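Probable chitinase A (Chromobacterium violaceum, PDB 4TX8) probably hydrolyses chitin internally as a family 18 glycoside hydrolase, with a separate carbohydrate-binding module of family 5/12. Local coordinates at residues W113-S127 / T152-D166. Residues are numbered along the deposited sequence; the frame is centred on the assembly and turned at random.
Sequences WHNFANPSGSAFPLS and TLDPAAGSAAQFIQD
Asn115 reads the backbone of 152-154 with both ends of its amide. Asn115 ND2 donates to Thr152 O at 2.9 Å, close to the amide plane, while Asn115 OD1 accepts from Asp154 N at 2.9 Å along a nearly straight N-H (169°). With CG anti to the backbone N (chi1 -175°), the amide lies alongside this backbone, and two hydrogen bonds, one to each polar atom, fix its rotation. Next door, the outer corner of the Trp113 indole, CH2, meets Ala157 CB edge-on at 3.7 Å. Trp113 CH2 also lies 3.9 Å from Phe163 CE1, the two rings near parallel but slid apart with little overlap; Leu153 CD1 sits over the centre of the Phe163 ring. All this belongs to the TIM barrel of GH18 enzymes: parallel strands 108-114 and 135-143 are neighbours, and the loop after the first packs on the lead-in 152-157 and the first turns of helix 160-171, which follows the second. Water 2 bridges the two segments, accepting from Leu126 N and donating to Ala157 O and to Asp166 OD2 (2.6 Å). Farther out, Trp113 NE1 donates a bent hydrogen bond to Phe124 O, and Gln162 NE2 reaches Asp166 OD1 from above the carboxylate plane, steadying the acid that holds the water.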
loop_
_atom_site.group_PDB
_atom_site.type_symbol
_atom_site.label_atom_id
_atom_site.label_comp_id
_atom_site.label_asym_id
_atom_site.label_seq_id
_atom_site.Cartn_x
_atom_site.Cartn_y
_atom_site.Cartn_z
ATOM N N TRP A 113 2.867 -5.380 4.719
ATOM C CA TRP A 113 3.211 -6.592 5.447
ATOM C C TRP A 113 2.386 -6.653 6.737
ATOM O O TRP A 113 2.458 -5.743 7.564
ATOM C CB TRP A 113 4.720 -6.603 5.733
ATOM C CG TRP A 113 5.244 -7.728 6.580
ATOM C CD1 TRP A 113 5.651 -8.959 6.152
ATOM C CD2 TRP A 113 5.468 -7.702 7.995
ATOM N NE1 TRP A 113 6.098 -9.707 7.217
ATOM C CE2 TRP A 113 5.994 -8.959 8.360
ATOM C CE3 TRP A 113 5.265 -6.742 8.992
ATOM C CZ2 TRP A 113 6.319 -9.280 9.677
ATOM C CZ3 TRP A 113 5.589 -7.063 10.304
ATOM C CH2 TRP A 113 6.110 -8.322 10.633
ATOM N N HIS A 114 1.584 -7.706 6.894
ATOM C CA HIS A 114 0.699 -7.834 8.058
ATOM C C HIS A 114 1.471 -8.041 9.357
ATOM O O HIS A 114 2.094 -9.085 9.549
ATOM C CB HIS A 114 -0.276 -9.009 7.898
ATOM C CG HIS A 114 -1.197 -8.900 6.722
ATOM N ND1 HIS A 114 -2.192 -9.822 6.479
ATOM C CD2 HIS A 114 -1.274 -7.992 5.720
ATOM C CE1 HIS A 114 -2.844 -9.486 5.381
ATOM N NE2 HIS A 114 -2.308 -8.379 4.901
ATOM N N ASN A 115 1.406 -7.066 10.258
ATOM C CA ASN A 115 1.930 -7.251 11.608
ATOM C C ASN A 115 0.834 -7.845 12.493
ATOM O O ASN A 115 0.604 -7.395 13.617
ATOM C CB ASN A 115 2.441 -5.926 12.182
ATOM C CG ASN A 115 3.099 -6.089 13.541
ATOM O OD1 ASN A 115 3.861 -7.028 13.769
ATOM N ND2 ASN A 115 2.782 -5.186 14.460
ATOM N N PHE A 116 0.151 -8.855 11.961
ATOM C CA PHE A 116 -0.994 -9.461 12.629
ATOM C C PHE A 116 -1.439 -10.720 11.893
ATOM O O PHE A 116 -0.958 -11.009 10.796
ATOM C CB PHE A 116 -2.160 -8.467 12.724
ATOM C CG PHE A 116 -2.591 -7.892 11.397
ATOM C CD1 PHE A 116 -1.996 -6.741 10.895
ATOM C CD2 PHE A 116 -3.600 -8.494 10.659
ATOM C CE1 PHE A 116 -2.394 -6.204 9.677
ATOM C CE2 PHE A 116 -4.001 -7.964 9.439
ATOM C CZ PHE A 116 -3.399 -6.817 8.948
ATOM N N ALA A 117 -2.357 -11.463 12.505
ATOM C CA ALA A 117 -2.973 -12.616 11.856
ATOM C C ALA A 117 -4.361 -12.247 11.355
ATOM O O ALA A 117 -5.070 -11.470 11.991
ATOM C CB ALA A 117 -3.048 -13.806 12.820
ATOM N N ASN A 118 -4.748 -12.804 10.211
ATOM C CA ASN A 118 -6.066 -12.544 9.642
ATOM C C ASN A 118 -6.408 -13.709 8.693
ATOM O O ASN A 118 -5.665 -14.690 8.670
ATOM C CB ASN A 118 -6.091 -11.148 8.990
ATOM C CG ASN A 118 -5.615 -11.138 7.551
ATOM O OD1 ASN A 118 -4.859 -12.004 7.112
ATOM N ND2 ASN A 118 -6.046 -10.125 6.810
ATOM N N PRO A 119 -7.527 -13.646 7.935
ATOM C CA PRO A 119 -7.791 -14.845 7.125
ATOM C C PRO A 119 -6.715 -15.211 6.086
ATOM O O PRO A 119 -6.793 -16.288 5.511
ATOM C CB PRO A 119 -9.109 -14.491 6.428
ATOM C CG PRO A 119 -9.784 -13.591 7.372
ATOM C CD PRO A 119 -8.674 -12.718 7.871
ATOM N N SER A 120 -5.725 -14.352 5.861
ATOM C CA SER A 120 -4.614 -14.692 4.967
ATOM C C SER A 120 -3.678 -15.694 5.626
ATOM O O SER A 120 -2.837 -16.306 4.965
ATOM C CB SER A 120 -3.815 -13.449 4.577
ATOM O OG SER A 120 -2.981 -13.038 5.654
ATOM N N GLY A 121 -3.828 -15.849 6.937
ATOM C CA GLY A 121 -2.914 -16.652 7.722
ATOM C C GLY A 121 -2.204 -15.781 8.740
ATOM O O GLY A 121 -2.466 -14.578 8.837
ATOM N N SER A 122 -1.305 -16.388 9.505
ATOM C CA SER A 122 -0.548 -15.658 10.511
ATOM C C SER A 122 0.503 -14.770 9.861
ATOM O O SER A 122 0.783 -14.894 8.667
ATOM C CB SER A 122 0.123 -16.627 11.483
ATOM O OG SER A 122 1.237 -17.251 10.869
ATOM N N ALA A 123 1.083 -13.874 10.653
ATOM C CA ALA A 123 2.227 -13.098 10.203
ATOM C C ALA A 123 3.396 -14.033 9.924
ATOM O O ALA A 123 3.439 -15.157 10.425
ATOM C CB ALA A 123 2.612 -12.050 11.240
ATOM N N PHE A 124 4.339 -13.568 9.114
ATOM C CA PHE A 124 5.523 -14.350 8.792
ATOM C C PHE A 124 6.748 -13.443 8.861
ATOM O O PHE A 124 6.622 -12.229 8.703
ATOM C CB PHE A 124 5.378 -15.002 7.410
ATOM C CG PHE A 124 5.387 -14.024 6.265
ATOM C CD1 PHE A 124 4.238 -13.334 5.913
ATOM C CD2 PHE A 124 6.547 -13.803 5.537
ATOM C CE1 PHE A 124 4.248 -12.435 4.857
ATOM C CE2 PHE A 124 6.561 -12.908 4.480
ATOM C CZ PHE A 124 5.410 -12.223 4.140
ATOM N N PRO A 125 7.933 -14.023 9.126
ATOM C CA PRO A 125 9.166 -13.238 9.281
ATOM C C PRO A 125 9.460 -12.290 8.114
ATOM O O PRO A 125 9.325 -12.662 6.948
ATOM C CB PRO A 125 10.245 -14.317 9.385
ATOM C CG PRO A 125 9.535 -15.464 10.040
ATOM C CD PRO A 125 8.143 -15.446 9.457
ATOM N N LEU A 126 9.862 -11.066 8.449
ATOM C CA LEU A 126 10.137 -10.029 7.456
ATOM C C LEU A 126 11.239 -10.442 6.481
ATOM O O LEU A 126 11.260 -10.006 5.329
ATOM C CB LEU A 126 10.525 -8.723 8.154
ATOM C CG LEU A 126 10.621 -7.475 7.273
ATOM C CD1 LEU A 126 9.232 -6.961 6.917
ATOM C CD2 LEU A 126 11.439 -6.396 7.955
ATOM N N SER A 127 12.152 -11.287 6.950
ATOM C CA SER A 127 13.245 -11.785 6.122
ATOM C C SER A 127 12.761 -12.556 4.892
ATOM O O SER A 127 13.478 -12.659 3.899
ATOM C CB SER A 127 14.164 -12.679 6.955
ATOM O OG SER A 127 13.440 -13.768 7.510
ATOM N N THR A 152 4.133 -2.693 18.456
ATOM C CA THR A 152 4.430 -3.980 19.068
ATOM C C THR A 152 4.447 -5.074 18.006
ATOM O O THR A 152 3.474 -5.260 17.275
ATOM C CB THR A 152 3.413 -4.339 20.159
ATOM O OG1 THR A 152 3.241 -3.220 21.038
ATOM C CG2 THR A 152 3.895 -5.542 20.955
ATOM N N LEU A 153 5.560 -5.792 17.926
ATOM C CA LEU A 153 5.742 -6.815 16.907
ATOM C C LEU A 153 4.909 -8.061 17.181
ATOM O O LEU A 153 4.842 -8.536 18.314
ATOM C CB LEU A 153 7.217 -7.197 16.811
ATOM C CG LEU A 153 7.577 -8.255 15.771
ATOM C CD1 LEU A 153 7.428 -7.694 14.365
ATOM C CD2 LEU A 153 8.984 -8.762 16.008
ATOM N N ASP A 154 4.274 -8.587 16.137
ATOM C CA ASP A 154 3.622 -9.889 16.223
ATOM C C ASP A 154 4.710 -10.945 16.392
ATOM O O ASP A 154 5.610 -11.046 15.559
ATOM C CB ASP A 154 2.770 -10.158 14.974
ATOM C CG ASP A 154 1.914 -11.415 15.097
ATOM O OD1 ASP A 154 2.446 -12.482 15.463
ATOM O OD2 ASP A 154 0.700 -11.335 14.822
ATOM N N PRO A 155 4.632 -11.736 17.474
ATOM C CA PRO A 155 5.674 -12.717 17.804
ATOM C C PRO A 155 5.909 -13.759 16.709
ATOM O O PRO A 155 6.995 -14.333 16.645
ATOM C CB PRO A 155 5.144 -13.382 19.083
ATOM C CG PRO A 155 3.675 -13.105 19.082
ATOM C CD PRO A 155 3.531 -11.755 18.451
ATOM N N ALA A 156 4.917 -13.991 15.857
ATOM C CA ALA A 156 5.076 -14.928 14.749
ATOM C C ALA A 156 6.136 -14.449 13.751
ATOM O O ALA A 156 6.647 -15.234 12.952
ATOM C CB ALA A 156 3.748 -15.145 14.047
ATOM N N ALA A 157 6.462 -13.160 13.798
ATOM C CA ALA A 157 7.508 -12.602 12.945
ATOM C C ALA A 157 8.892 -12.855 13.534
ATOM O O ALA A 157 9.908 -12.558 12.905
ATOM C CB ALA A 157 7.290 -11.113 12.739
ATOM N N GLY A 158 8.924 -13.405 14.744
ATOM C CA GLY A 158 10.171 -13.636 15.450
ATOM C C GLY A 158 10.359 -12.631 16.568
ATOM O O GLY A 158 9.439 -11.888 16.903
ATOM N N SER A 159 11.554 -12.607 17.150
ATOM C CA SER A 159 11.862 -11.658 18.214
ATOM C C SER A 159 12.061 -10.257 17.648
ATOM O O SER A 159 12.302 -10.091 16.452
ATOM C CB SER A 159 13.114 -12.091 18.979
ATOM O OG SER A 159 14.266 -11.962 18.164
ATOM N N ALA A 160 11.959 -9.254 18.514
ATOM C CA ALA A 160 12.194 -7.870 18.120
ATOM C C ALA A 160 13.616 -7.687 17.594
ATOM O O ALA A 160 13.839 -6.933 16.648
ATOM C CB ALA A 160 11.938 -6.934 19.290
ATOM N N ALA A 161 14.571 -8.384 18.205
ATOM C CA ALA A 161 15.963 -8.317 17.773
ATOM C C ALA A 161 16.129 -8.868 16.359
ATOM O O ALA A 161 16.827 -8.277 15.531
ATOM C CB ALA A 161 16.859 -9.072 18.743
ATOM N N GLN A 162 15.487 -9.999 16.086
ATOM C CA GLN A 162 15.563 -10.618 14.769
ATOM C C GLN A 162 14.870 -9.750 13.723
ATOM O O GLN A 162 15.369 -9.584 12.610
ATOM C CB GLN A 162 14.944 -12.015 14.791
ATOM C CG GLN A 162 15.047 -12.740 13.462
ATOM C CD GLN A 162 16.483 -12.899 13.006
ATOM O OE1 GLN A 162 17.321 -13.425 13.736
ATOM N NE2 GLN A 162 16.777 -12.433 11.796
ATOM N N PHE A 163 13.719 -9.201 14.097
ATOM C CA PHE A 163 12.964 -8.288 13.246
ATOM C C PHE A 163 13.813 -7.093 12.825
ATOM O O PHE A 163 13.798 -6.682 11.664
ATOM C CB PHE A 163 11.710 -7.822 13.985
ATOM C CG PHE A 163 10.857 -6.852 13.214
ATOM C CD1 PHE A 163 10.159 -7.261 12.090
ATOM C CD2 PHE A 163 10.721 -5.541 13.642
ATOM C CE1 PHE A 163 9.361 -6.375 11.393
ATOM C CE2 PHE A 163 9.926 -4.648 12.952
ATOM C CZ PHE A 163 9.242 -5.067 11.822
ATOM N N ILE A 164 14.565 -6.547 13.777
ATOM C CA ILE A 164 15.433 -5.405 13.518
ATOM C C ILE A 164 16.555 -5.794 12.554
ATOM O O ILE A 164 16.942 -5.010 11.684
ATOM C CB ILE A 164 16.015 -4.844 14.835
ATOM C CG1 ILE A 164 14.925 -4.094 15.605
ATOM C CG2 ILE A 164 17.200 -3.923 14.568
ATOM C CD1 ILE A 164 15.338 -3.658 16.995
ATOM N N GLN A 165 17.063 -7.015 12.699
ATOM C CA GLN A 165 18.064 -7.535 11.774
ATOM C C GLN A 165 17.468 -7.757 10.388
ATOM O O GLN A 165 18.131 -7.534 9.374
ATOM C CB GLN A 165 18.663 -8.837 12.305
ATOM C CG GLN A 165 19.564 -8.653 13.513
ATOM C CD GLN A 165 20.110 -9.966 14.039
ATOM O OE1 GLN A 165 19.573 -11.036 13.751
ATOM N NE2 GLN A 165 21.187 -9.890 14.813
ATOM N N ASP A 166 16.212 -8.195 10.349
ATOM C CA ASP A 166 15.526 -8.437 9.084
ATOM C C ASP A 166 15.322 -7.136 8.314
ATOM O O ASP A 166 15.432 -7.108 7.088
ATOM C CB ASP A 166 14.181 -9.126 9.322
ATOM C CG ASP A 166 14.337 -10.557 9.804
ATOM O OD1 ASP A 166 15.463 -11.092 9.736
ATOM O OD2 ASP A 166 13.326 -11.151 10.241
HETATM O O HOH W 1 0.176 -13.612 13.368
HETATM O O HOH W 2 10.889 -10.698 11.137
HETATM O O HOH W 3 13.966 -13.895 10.212
#